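Glyoxylate-induced Protein (Pseudomonas aeruginosa, PDB 1SQ4) has no established function but is a double-barrel cupin, possibly with ureidoglycine aminohydrolase activity. Local coordinates at residues A[26-31]-A[226-231]; A[59-64]-A[239-244]; A[66-71]-A[263-268]; A[210-215]-A[243-248]. One frame throughout, in Å; residues are numbered along the deposited sequence.

Contact 1: A[26-31]-A[226-231]; sequences FTEAYA and RLNQDW
Y30 bonds to D230 through an unusual side of the carboxylate: its OH donates to OD1 at 2.5 Å, using the anti lone pair of OD1, the one turned away from OD2. The oxygen sits at the ring edge, near the ring plane, while the ring and carboxylate planes stand 74° apart. The phenol reaches this position because CG lies between the backbone N and the carbonyl carbon (chi1 64°), which lays the ring over L227 with its hydroxyl at D230.

There it is sandwiched. L227 CB stands 3.7 Å from the ring centroid, directly over one face in a CH-pi contact, and L227 CD1 reaches Y30 CD2 at 3.6 Å. The opposite face is covered toward its rim by CB of T27. The OG1 of T27 accepts from Y30 N at 2.9 Å and from A29 N at 3.2 Å, an ST motif and ST turn that fix the bend just before the tyrosine.

Within 226-231, L227 and D230 pair by backbone bonds around a two-residue turn whose N228 rests ND2 against A29 CB at 3.7 Å. The contact thus ties strand 30-33 to the hairpin of the other sheet of the C-terminal cupin barrel, and F26 of a neighbouring subunit packs on E28 and A29. The chemistry implies a phenol whose turn is set by carbon on both faces, while its one polar atom is satisfied across the contact by D230, which fixes where the hydroxyl end lies.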
# COMPACT_ATOMS: atom_id res chain seq x y z
N PHE A 26 -5.33 -10.78 7.94
CA PHE A 26 -6.70 -10.54 7.52
C PHE A 26 -6.62 -9.78 6.21
O PHE A 26 -6.31 -8.60 6.20
CB PHE A 26 -7.45 -9.72 8.58
CG PHE A 26 -7.55 -10.42 9.91
CD1 PHE A 26 -8.44 -11.47 10.09
CD2 PHE A 26 -6.75 -10.03 10.98
CE1 PHE A 26 -8.52 -12.14 11.31
CE2 PHE A 26 -6.82 -10.69 12.21
CZ PHE A 26 -7.71 -11.75 12.37
N THR A 27 -6.88 -10.45 5.10
CA THR A 27 -6.83 -9.79 3.80
C THR A 27 -8.19 -9.86 3.14
O THR A 27 -9.18 -10.20 3.78
CB THR A 27 -5.78 -10.43 2.87
OG1 THR A 27 -6.22 -11.75 2.48
CG2 THR A 27 -4.45 -10.53 3.56
N GLU A 28 -8.25 -9.56 1.85
CA GLU A 28 -9.53 -9.60 1.18
C GLU A 28 -9.81 -10.96 0.57
O GLU A 28 -10.87 -11.19 0.00
CB GLU A 28 -9.60 -8.50 0.12
CG GLU A 28 -8.52 -8.58 -0.96
CD GLU A 28 -7.08 -8.51 -0.42
OE1 GLU A 28 -6.79 -7.68 0.49
OE2 GLU A 28 -6.22 -9.26 -0.94
N ALA A 29 -8.85 -11.87 0.73
CA ALA A 29 -8.97 -13.21 0.17
C ALA A 29 -8.78 -14.29 1.22
O ALA A 29 -9.20 -15.44 1.03
CB ALA A 29 -7.93 -13.38 -0.91
N TYR A 30 -8.15 -13.94 2.33
CA TYR A 30 -7.93 -14.93 3.34
C TYR A 30 -7.66 -14.34 4.71
O TYR A 30 -7.54 -13.12 4.88
CB TYR A 30 -6.76 -15.83 2.92
CG TYR A 30 -5.46 -15.10 2.82
CD1 TYR A 30 -5.13 -14.36 1.69
CD2 TYR A 30 -4.56 -15.12 3.89
CE1 TYR A 30 -3.94 -13.65 1.63
CE2 TYR A 30 -3.37 -14.42 3.84
CZ TYR A 30 -3.06 -13.68 2.71
OH TYR A 30 -1.88 -12.99 2.66
N ALA A 31 -7.59 -15.24 5.69
CA ALA A 31 -7.33 -14.89 7.08
C ALA A 31 -6.55 -16.03 7.74
O ALA A 31 -6.94 -17.19 7.63
CB ALA A 31 -8.64 -14.69 7.82
N ARG A 226 0.94 -21.07 0.48
CA ARG A 226 0.77 -19.89 -0.33
C ARG A 226 -0.72 -19.56 -0.42
O ARG A 226 -1.49 -20.32 -1.01
CB ARG A 226 1.34 -20.18 -1.72
CG ARG A 226 1.11 -19.11 -2.76
CD ARG A 226 1.95 -17.90 -2.48
NE ARG A 226 1.96 -16.96 -3.59
CZ ARG A 226 2.56 -17.17 -4.76
NH1 ARG A 226 3.20 -18.30 -4.99
NH2 ARG A 226 2.52 -16.23 -5.70
N LEU A 227 -1.14 -18.45 0.18
CA LEU A 227 -2.54 -18.04 0.12
C LEU A 227 -2.59 -16.79 -0.75
O LEU A 227 -2.15 -15.72 -0.33
CB LEU A 227 -3.07 -17.71 1.52
CG LEU A 227 -3.04 -18.88 2.53
CD1 LEU A 227 -3.05 -18.34 3.95
CD2 LEU A 227 -4.21 -19.81 2.28
N ASN A 228 -3.09 -16.93 -1.96
CA ASN A 228 -3.19 -15.81 -2.88
C ASN A 228 -1.96 -14.91 -2.96
O ASN A 228 -1.94 -13.85 -2.35
CB ASN A 228 -4.41 -14.97 -2.50
CG ASN A 228 -4.57 -13.74 -3.38
OD1 ASN A 228 -4.50 -13.82 -4.60
ND2 ASN A 228 -4.78 -12.59 -2.75
N GLN A 229 -0.94 -15.30 -3.70
CA GLN A 229 0.24 -14.43 -3.84
C GLN A 229 1.03 -14.19 -2.55
O GLN A 229 2.02 -13.45 -2.56
CB GLN A 229 -0.19 -13.08 -4.42
CG GLN A 229 -0.71 -13.16 -5.83
CD GLN A 229 0.38 -13.54 -6.81
OE1 GLN A 229 1.19 -12.69 -7.23
NE2 GLN A 229 0.45 -14.83 -7.15
N ASP A 230 0.62 -14.79 -1.45
CA ASP A 230 1.31 -14.60 -0.18
C ASP A 230 1.74 -15.89 0.50
O ASP A 230 0.90 -16.72 0.86
CB ASP A 230 0.42 -13.81 0.79
CG ASP A 230 0.29 -12.35 0.41
OD1 ASP A 230 -0.68 -11.71 0.86
OD2 ASP A 230 1.14 -11.84 -0.33
N TRP A 231 3.04 -16.08 0.67
CA TRP A 231 3.52 -17.28 1.34
C TRP A 231 3.54 -17.03 2.85
O TRP A 231 4.03 -16.00 3.32
CB TRP A 231 4.93 -17.64 0.88
CG TRP A 231 5.03 -18.11 -0.55
CD1 TRP A 231 5.34 -17.36 -1.64
CD2 TRP A 231 4.87 -19.46 -1.02
NE1 TRP A 231 5.41 -18.15 -2.76
CE2 TRP A 231 5.12 -19.45 -2.41
CE3 TRP A 231 4.55 -20.67 -0.41
CZ2 TRP A 231 5.05 -20.60 -3.20
CZ3 TRP A 231 4.49 -21.82 -1.18
CH2 TRP A 231 4.74 -21.77 -2.57

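Contact 2: A[59-64]-A[239-244]; sequences RPLSGF and FMWLRA
P60 lies across W241, its CB 3.5 Å from W241 CB and its CG 3.5 Å above one face of the indole, offset toward the rim. This is the seam of a bicupin: the loop between strands 52-57 and 69-76 of the N-terminal half is laid on strand 239-244 of the C-terminal barrel. F239 and W241 share one side of that strand, each with CG anti to its own backbone N, and the same P60 CG meets the edge of the F239 ring at CE2, 3.8 Å away. The proline is therefore wedged between one ring's face and another ring's edge.

Farther out, L61 bridges from carbon to charge. Its CB lies obliquely to the indole, 4.2 Å from W241 CD1, whereas CD2 lies over a face of the R243 guanidinium, 3.8 Å from NH2. The loop turns on through G63, and F64 beyond it forms a cation-pi pair with R59 of a neighbouring subunit.

At the polar edge the guanidinium has two backbone partners, since NH2 also makes a weak bond to the carbonyl of E28. The stronger link is R243 NH1 to S62 O, 2.6 Å long with an angle of 162° at the hydrogen; the acceptor is nearly in the guanidinium plane, yet NH1 stands above the plane of the carbonyl.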
# COMPACT_ATOMS: atom_id res chain seq x y z
N ARG A 59 -16.62 -16.86 11.74
CA ARG A 59 -16.53 -15.52 11.15
C ARG A 59 -15.09 -14.98 11.09
O ARG A 59 -14.82 -13.85 11.53
CB ARG A 59 -17.40 -14.53 11.94
CG ARG A 59 -18.86 -14.91 11.99
CD ARG A 59 -19.73 -13.71 12.34
NE ARG A 59 -19.65 -13.31 13.75
CZ ARG A 59 -20.05 -14.05 14.77
NH1 ARG A 59 -20.58 -15.26 14.55
NH2 ARG A 59 -19.93 -13.60 16.01
N PRO A 60 -14.16 -15.76 10.53
CA PRO A 60 -12.77 -15.32 10.44
C PRO A 60 -12.64 -13.98 9.72
O PRO A 60 -11.80 -13.15 10.06
CB PRO A 60 -12.10 -16.44 9.65
CG PRO A 60 -12.97 -17.63 9.91
CD PRO A 60 -14.34 -17.04 9.83
N LEU A 61 -13.50 -13.79 8.73
CA LEU A 61 -13.50 -12.58 7.92
C LEU A 61 -14.93 -12.16 7.67
O LEU A 61 -15.85 -12.98 7.72
CB LEU A 61 -12.81 -12.86 6.58
CG LEU A 61 -11.48 -12.20 6.21
CD1 LEU A 61 -10.51 -12.16 7.38
CD2 LEU A 61 -10.91 -12.96 5.04
N SER A 62 -15.12 -10.88 7.39
CA SER A 62 -16.46 -10.36 7.15
C SER A 62 -17.08 -10.95 5.90
O SER A 62 -16.41 -11.61 5.10
CB SER A 62 -16.42 -8.84 7.03
OG SER A 62 -15.97 -8.43 5.75
N GLY A 63 -18.38 -10.71 5.73
CA GLY A 63 -19.05 -11.21 4.55
C GLY A 63 -19.65 -12.60 4.67
O GLY A 63 -20.15 -12.97 5.72
N PHE A 64 -19.59 -13.36 3.58
CA PHE A 64 -20.15 -14.70 3.55
C PHE A 64 -19.29 -15.68 4.32
O PHE A 64 -18.53 -16.46 3.74
CB PHE A 64 -20.34 -15.16 2.10
CG PHE A 64 -21.24 -16.36 1.95
CD1 PHE A 64 -20.75 -17.65 2.14
CD2 PHE A 64 -22.58 -16.20 1.60
CE1 PHE A 64 -21.59 -18.76 1.98
CE2 PHE A 64 -23.43 -17.30 1.44
CZ PHE A 64 -22.92 -18.58 1.63
N PHE A 239 -5.04 -21.85 11.98
CA PHE A 239 -6.26 -21.94 11.20
C PHE A 239 -6.20 -20.95 10.03
O PHE A 239 -5.81 -19.79 10.22
CB PHE A 239 -7.47 -21.62 12.08
CG PHE A 239 -8.78 -21.70 11.36
CD1 PHE A 239 -9.28 -22.93 10.96
CD2 PHE A 239 -9.48 -20.55 11.02
CE1 PHE A 239 -10.44 -23.02 10.23
CE2 PHE A 239 -10.65 -20.64 10.29
CZ PHE A 239 -11.13 -21.87 9.89
N MSE A 240 -6.57 -21.40 8.84
CA MSE A 240 -6.59 -20.55 7.65
C MSE A 240 -7.99 -20.54 7.09
O MSE A 240 -8.61 -21.59 6.96
CB MSE A 240 -5.64 -21.08 6.57
CG MSE A 240 -4.18 -21.22 6.99
SE MSE A 240 -3.12 -22.13 5.63
CE MSE A 240 -3.89 -23.88 5.71
N TRP A 241 -8.49 -19.35 6.77
CA TRP A 241 -9.82 -19.23 6.19
C TRP A 241 -9.72 -18.66 4.79
O TRP A 241 -9.12 -17.61 4.59
CB TRP A 241 -10.69 -18.30 7.03
CG TRP A 241 -12.01 -18.04 6.37
CD1 TRP A 241 -12.37 -16.94 5.68
CD2 TRP A 241 -13.11 -18.95 6.28
NE1 TRP A 241 -13.63 -17.10 5.15
CE2 TRP A 241 -14.11 -18.32 5.51
CE3 TRP A 241 -13.35 -20.24 6.79
CZ2 TRP A 241 -15.32 -18.94 5.22
CZ3 TRP A 241 -14.55 -20.85 6.50
CH2 TRP A 241 -15.52 -20.20 5.73
N LEU A 242 -10.31 -19.37 3.83
CA LEU A 242 -10.30 -18.95 2.43
C LEU A 242 -11.65 -18.42 1.95
O LEU A 242 -12.68 -19.05 2.20
CB LEU A 242 -9.85 -20.10 1.55
CG LEU A 242 -8.34 -20.36 1.60
CD1 LEU A 242 -8.02 -21.62 2.36
CD2 LEU A 242 -7.84 -20.46 0.16
N ARG A 243 -11.62 -17.29 1.24
CA ARG A 243 -12.82 -16.61 0.73
C ARG A 243 -13.52 -17.21 -0.48
O ARG A 243 -14.76 -17.29 -0.51
CB ARG A 243 -12.51 -15.14 0.41
CG ARG A 243 -12.91 -14.13 1.48
CD ARG A 243 -14.14 -13.30 1.10
NE ARG A 243 -14.59 -12.46 2.21
CZ ARG A 243 -13.88 -11.45 2.71
NH1 ARG A 243 -14.35 -10.74 3.73
NH2 ARG A 243 -12.71 -11.15 2.17
N ALA A 244 -12.75 -17.59 -1.49
CA ALA A 244 -13.30 -18.16 -2.71
C ALA A 244 -12.35 -17.84 -3.84
O ALA A 244 -11.89 -16.71 -3.98
CB ALA A 244 -14.68 -17.59 -3.04

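Contact 3: A[66-71]-A[263-268]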
# COMPACT_ATOMS: atom_id res chain seq x y z
N GLU A 66 -20.74 -17.23 7.56
CA GLU A 66 -21.59 -17.63 8.65
C GLU A 66 -22.19 -18.99 8.35
O GLU A 66 -23.17 -19.38 8.95
CB GLU A 66 -22.71 -16.62 8.84
CG GLU A 66 -22.24 -15.19 8.93
CD GLU A 66 -23.40 -14.24 9.07
OE1 GLU A 66 -24.07 -14.28 10.13
OE2 GLU A 66 -23.66 -13.46 8.12
N THR A 67 -21.59 -19.71 7.42
CA THR A 67 -22.10 -21.02 7.07
C THR A 67 -21.70 -22.06 8.10
O THR A 67 -22.51 -22.86 8.55
CB THR A 67 -21.59 -21.50 5.71
OG1 THR A 67 -22.04 -20.61 4.69
CG2 THR A 67 -22.10 -22.89 5.42
N PHE A 68 -20.43 -22.04 8.49
CA PHE A 68 -19.94 -23.00 9.45
C PHE A 68 -19.58 -22.37 10.78
O PHE A 68 -19.40 -21.16 10.90
CB PHE A 68 -18.69 -23.71 8.90
CG PHE A 68 -18.98 -24.69 7.80
CD1 PHE A 68 -19.64 -25.89 8.07
CD2 PHE A 68 -18.55 -24.45 6.51
CE1 PHE A 68 -19.87 -26.83 7.06
CE2 PHE A 68 -18.77 -25.38 5.49
CZ PHE A 68 -19.44 -26.58 5.77
N SER A 69 -19.50 -23.23 11.79
CA SER A 69 -19.13 -22.82 13.12
C SER A 69 -18.23 -23.96 13.61
O SER A 69 -18.53 -25.14 13.41
CB SER A 69 -20.37 -22.65 14.00
OG SER A 69 -20.51 -23.69 14.95
N GLN A 70 -17.10 -23.60 14.21
CA GLN A 70 -16.17 -24.60 14.70
C GLN A 70 -15.80 -24.28 16.14
O GLN A 70 -15.56 -23.13 16.48
CB GLN A 70 -14.92 -24.59 13.82
CG GLN A 70 -13.78 -25.43 14.33
CD GLN A 70 -12.54 -25.33 13.45
OE1 GLN A 70 -12.38 -24.37 12.67
NE2 GLN A 70 -11.65 -26.31 13.56
N TYR A 71 -15.79 -25.30 16.99
CA TYR A 71 -15.40 -25.07 18.38
C TYR A 71 -14.36 -26.12 18.75
O TYR A 71 -14.31 -27.20 18.16
CB TYR A 71 -16.58 -25.25 19.34
CG TYR A 71 -17.89 -24.60 18.97
CD1 TYR A 71 -17.93 -23.36 18.34
CD2 TYR A 71 -19.09 -25.19 19.35
CE1 TYR A 71 -19.15 -22.72 18.11
CE2 TYR A 71 -20.30 -24.55 19.13
CZ TYR A 71 -20.32 -23.31 18.52
OH TYR A 71 -21.51 -22.65 18.34
N TYR A 263 -13.14 -28.36 6.18
CA TYR A 263 -14.59 -28.47 6.09
C TYR A 263 -15.13 -27.51 5.04
O TYR A 263 -14.67 -26.38 4.93
CB TYR A 263 -15.25 -28.20 7.45
CG TYR A 263 -14.81 -26.94 8.18
CD1 TYR A 263 -15.48 -25.73 8.01
CD2 TYR A 263 -13.74 -26.97 9.07
CE1 TYR A 263 -15.10 -24.58 8.73
CE2 TYR A 263 -13.35 -25.84 9.80
CZ TYR A 263 -14.04 -24.65 9.62
OH TYR A 263 -13.65 -23.54 10.36
N LYS A 264 -16.09 -28.00 4.25
CA LYS A 264 -16.73 -27.23 3.18
C LYS A 264 -18.15 -27.74 2.92
O LYS A 264 -18.48 -28.87 3.27
CB LYS A 264 -15.93 -27.36 1.88
CG LYS A 264 -15.51 -28.80 1.61
CD LYS A 264 -14.91 -29.01 0.24
CE LYS A 264 -14.53 -30.46 0.07
NZ LYS A 264 -14.15 -30.78 -1.32
N ASP A 265 -18.97 -26.89 2.31
CA ASP A 265 -20.35 -27.22 1.97
C ASP A 265 -20.39 -27.59 0.49
O ASP A 265 -19.78 -26.91 -0.33
CB ASP A 265 -21.28 -26.04 2.27
CG ASP A 265 -20.84 -24.76 1.60
OD1 ASP A 265 -19.75 -24.24 1.95
OD2 ASP A 265 -21.58 -24.25 0.73
N VAL A 266 -21.13 -28.65 0.17
CA VAL A 266 -21.21 -29.15 -1.20
C VAL A 266 -22.53 -29.83 -1.57
O VAL A 266 -23.46 -29.90 -0.77
CB VAL A 266 -20.10 -30.17 -1.45
CG1 VAL A 266 -18.74 -29.48 -1.41
CG2 VAL A 266 -20.17 -31.26 -0.39
N ASN A 267 -22.58 -30.33 -2.80
CA ASN A 267 -23.74 -31.04 -3.33
C ASN A 267 -25.05 -30.29 -3.22
O ASN A 267 -26.11 -30.90 -3.08
CB ASN A 267 -23.88 -32.40 -2.66
CG ASN A 267 -22.63 -33.21 -2.74
OD1 ASN A 267 -21.82 -33.01 -3.63
ND2 ASN A 267 -22.46 -34.13 -1.81
N ARG A 268 -24.99 -28.97 -3.28
CA ARG A 268 -26.22 -28.19 -3.19
C ARG A 268 -26.16 -26.96 -4.10
O ARG A 268 -25.08 -26.60 -4.57
CB ARG A 268 -26.44 -27.79 -1.74
CG ARG A 268 -27.88 -27.88 -1.32
CD ARG A 268 -28.19 -29.09 -0.41
NE ARG A 268 -27.73 -30.36 -0.95
CZ ARG A 268 -27.91 -31.54 -0.37
NH1 ARG A 268 -27.43 -32.64 -0.95
NH2 ARG A 268 -28.58 -31.65 0.77
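Residues 67-70 and 263-265 run nearly antiparallel, 161° apart end to end, but T67 and D265 keep their CA atoms 8.2 Å apart, so no backbone bonds join them; side chains make the contact, one of them against a peptide. In this bicupin the packing joins the two halves: strand 69-76 belongs to the sheet of the N-terminal cupin and strand 258-265 to the large sheet of the C-terminal one.

F68 is the centre. Y263 turns its edge toward the F68 face in a T-shaped stack, centroids 5.2 Å apart and planes at 73°, with Y263 CD1 3.6 Å from F68 CD2. T67 CG2 covers the opposite face of the phenylalanine, offset toward its rim. The far edge of the ring abuts the peptide between K264 and D265, CZ lying 3.3 Å from K264 C. D265 also brings OD1 to 3.8 Å from F68 CE2, but its other oxygen is engaged in a salt bridge with R271.

The CG of Y263 sits between its backbone N and carbonyl carbon (chi1 50°), and the two aromatic side chains run past one another head to tail, which carries the phenol beyond F68 to Q70. The glutamine extends fully to meet it, its amide plane almost perpendicular to the ring. Its amide is fixed at both ends, because NE2 bonds to H139 ND1, while F239 packs against both residues. Y263 OH donates to Q70 OE1 at 2.8 Å from above the carbonyl plane.

Contact 4: A[210-215]-A[243-248]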
# COMPACT_ATOMS: atom_id res chain seq x y z
N HIS A 210 -11.30 -26.88 -2.96
CA HIS A 210 -12.66 -26.36 -3.01
C HIS A 210 -12.58 -25.00 -3.64
O HIS A 210 -11.61 -24.28 -3.43
CB HIS A 210 -13.25 -26.23 -1.61
CG HIS A 210 -14.73 -26.07 -1.59
ND1 HIS A 210 -15.57 -26.89 -2.30
CD2 HIS A 210 -15.52 -25.21 -0.91
CE1 HIS A 210 -16.82 -26.55 -2.06
NE2 HIS A 210 -16.82 -25.53 -1.22
N VAL A 211 -13.59 -24.63 -4.42
CA VAL A 211 -13.57 -23.35 -5.10
C VAL A 211 -14.20 -22.25 -4.24
O VAL A 211 -13.79 -21.09 -4.31
CB VAL A 211 -14.30 -23.46 -6.47
CG1 VAL A 211 -15.79 -23.58 -6.26
CG2 VAL A 211 -13.98 -22.27 -7.33
N MSE A 212 -15.17 -22.61 -3.43
CA MSE A 212 -15.83 -21.65 -2.57
C MSE A 212 -15.11 -21.57 -1.23
O MSE A 212 -14.10 -22.23 -1.03
CB MSE A 212 -17.30 -22.03 -2.38
CG MSE A 212 -18.07 -22.08 -3.71
SE MSE A 212 -18.25 -20.34 -4.55
CE MSE A 212 -16.86 -20.46 -5.88
N GLU A 213 -15.62 -20.75 -0.32
CA GLU A 213 -14.99 -20.58 0.98
C GLU A 213 -14.99 -21.84 1.82
O GLU A 213 -15.92 -22.65 1.77
CB GLU A 213 -15.67 -19.44 1.74
CG GLU A 213 -17.19 -19.54 1.82
CD GLU A 213 -17.89 -18.95 0.59
OE1 GLU A 213 -17.68 -17.75 0.29
OE2 GLU A 213 -18.64 -19.69 -0.08
N HIS A 214 -13.94 -22.02 2.60
CA HIS A 214 -13.83 -23.16 3.48
C HIS A 214 -12.69 -22.95 4.46
O HIS A 214 -11.80 -22.14 4.23
CB HIS A 214 -13.63 -24.46 2.70
CG HIS A 214 -12.44 -24.46 1.80
ND1 HIS A 214 -12.38 -23.72 0.65
CD2 HIS A 214 -11.27 -25.14 1.87
CE1 HIS A 214 -11.23 -23.94 0.04
NE2 HIS A 214 -10.54 -24.79 0.76
N GLY A 215 -12.74 -23.68 5.57
CA GLY A 215 -11.72 -23.54 6.58
C GLY A 215 -10.70 -24.64 6.57
O GLY A 215 -10.98 -25.75 6.10
N ARG A 243 -11.62 -17.29 1.24
CA ARG A 243 -12.82 -16.61 0.73
C ARG A 243 -13.52 -17.21 -0.48
O ARG A 243 -14.76 -17.29 -0.51
CB ARG A 243 -12.51 -15.14 0.41
CG ARG A 243 -12.91 -14.13 1.48
CD ARG A 243 -14.14 -13.30 1.10
NE ARG A 243 -14.59 -12.46 2.21
CZ ARG A 243 -13.88 -11.45 2.71
NH1 ARG A 243 -14.35 -10.74 3.73
NH2 ARG A 243 -12.71 -11.15 2.17
N ALA A 244 -12.75 -17.59 -1.49
CA ALA A 244 -13.30 -18.16 -2.71
C ALA A 244 -12.35 -17.84 -3.84
O ALA A 244 -11.89 -16.71 -3.98
CB ALA A 244 -14.68 -17.59 -3.04
N PHE A 245 -12.06 -18.87 -4.63
CA PHE A 245 -11.15 -18.76 -5.74
C PHE A 245 -9.78 -18.37 -5.26
O PHE A 245 -8.86 -18.19 -6.06
CB PHE A 245 -11.68 -17.75 -6.75
CG PHE A 245 -12.97 -18.14 -7.36
CD1 PHE A 245 -13.04 -19.17 -8.29
CD2 PHE A 245 -14.14 -17.48 -7.00
CE1 PHE A 245 -14.25 -19.54 -8.87
CE2 PHE A 245 -15.36 -17.84 -7.56
CZ PHE A 245 -15.41 -18.87 -8.50
N CYS A 246 -9.62 -18.23 -3.95
CA CYS A 246 -8.33 -17.87 -3.39
C CYS A 246 -7.29 -18.94 -3.76
O CYS A 246 -7.44 -20.10 -3.39
CB CYS A 246 -8.42 -17.77 -1.87
SG CYS A 246 -6.85 -17.33 -1.08
N PRO A 247 -6.24 -18.56 -4.50
CA PRO A 247 -5.22 -19.56 -4.88
C PRO A 247 -4.57 -20.23 -3.66
O PRO A 247 -4.37 -19.60 -2.62
CB PRO A 247 -4.23 -18.73 -5.69
CG PRO A 247 -5.09 -17.65 -6.27
CD PRO A 247 -5.94 -17.26 -5.11
N GLN A 248 -4.26 -21.51 -3.80
CA GLN A 248 -3.64 -22.27 -2.72
C GLN A 248 -2.48 -23.12 -3.20
O GLN A 248 -2.65 -24.03 -4.02
CB GLN A 248 -4.67 -23.20 -2.08
CG GLN A 248 -5.97 -22.54 -1.71
CD GLN A 248 -6.89 -23.51 -1.01
OE1 GLN A 248 -6.53 -24.08 0.01
NE2 GLN A 248 -8.08 -23.72 -1.56
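The carbonyl O of R243 lies against E213, 3.2 Å from CB, in the C-terminal cupin barrel, where strand 212-220 and the end of strand 239-244 are neighbours. E213 OE1 lies near the same oxygen, but both atoms are acceptors; the carboxylate has its real partner in R59 of a neighbouring subunit, a salt bridge made through OE2. Next, A244 directs its CA toward V211 O at 3.4 Å, a CA-H...O contact.

F245 N donates to the same V211 O at 2.8 Å. The selenomethionine M212, bent at chi2 and chi3, runs alongside the F245 ring and brings CE to 3.4 Å from CZ at an oblique angle. I57 of a neighbouring subunit also packs on this phenylalanine.

Beyond C246 and P247 the chain reaches Q248, which extends toward H214 from the opposite direction. Its OE1 is bonded to Y225 OH; its NE2, weakly bonded to E208 OE2, lies at the H214 ring edge, 3.5 Å from CE1. H210 and H214 resemble the ligand histidines of cupin motif 1 in metal-binding relatives. The H214 imidazole is steered by its own strand: ND1 donates to M212 O at 2.8 Å, with M212 O close to the ring plane.

The four contacts show packing changing character across one bicupin. Contact 3 is buried nearest the chain centre and joins the two halves by aromatic packing; contact 2, partly buried, joins them again through a proline and an arginine. F239 touches Y263 and Q70, making the two seams continuous. Contacts 1 and 4 both involve the C-terminal barrel, contact 1 through an N-terminal strand added to its sheet; both are mostly buried, although contact 1 is the farthest from the centre, about 20 Å centre to centre. Contacts 2 and 4 share R243 and A244, and strand 239-244 pairs with strands 30-33 and 212-220. A side-chain carboxylate accepts the cross-segment bond of contact 1, whereas backbone carbonyls do so in contacts 2 and 4.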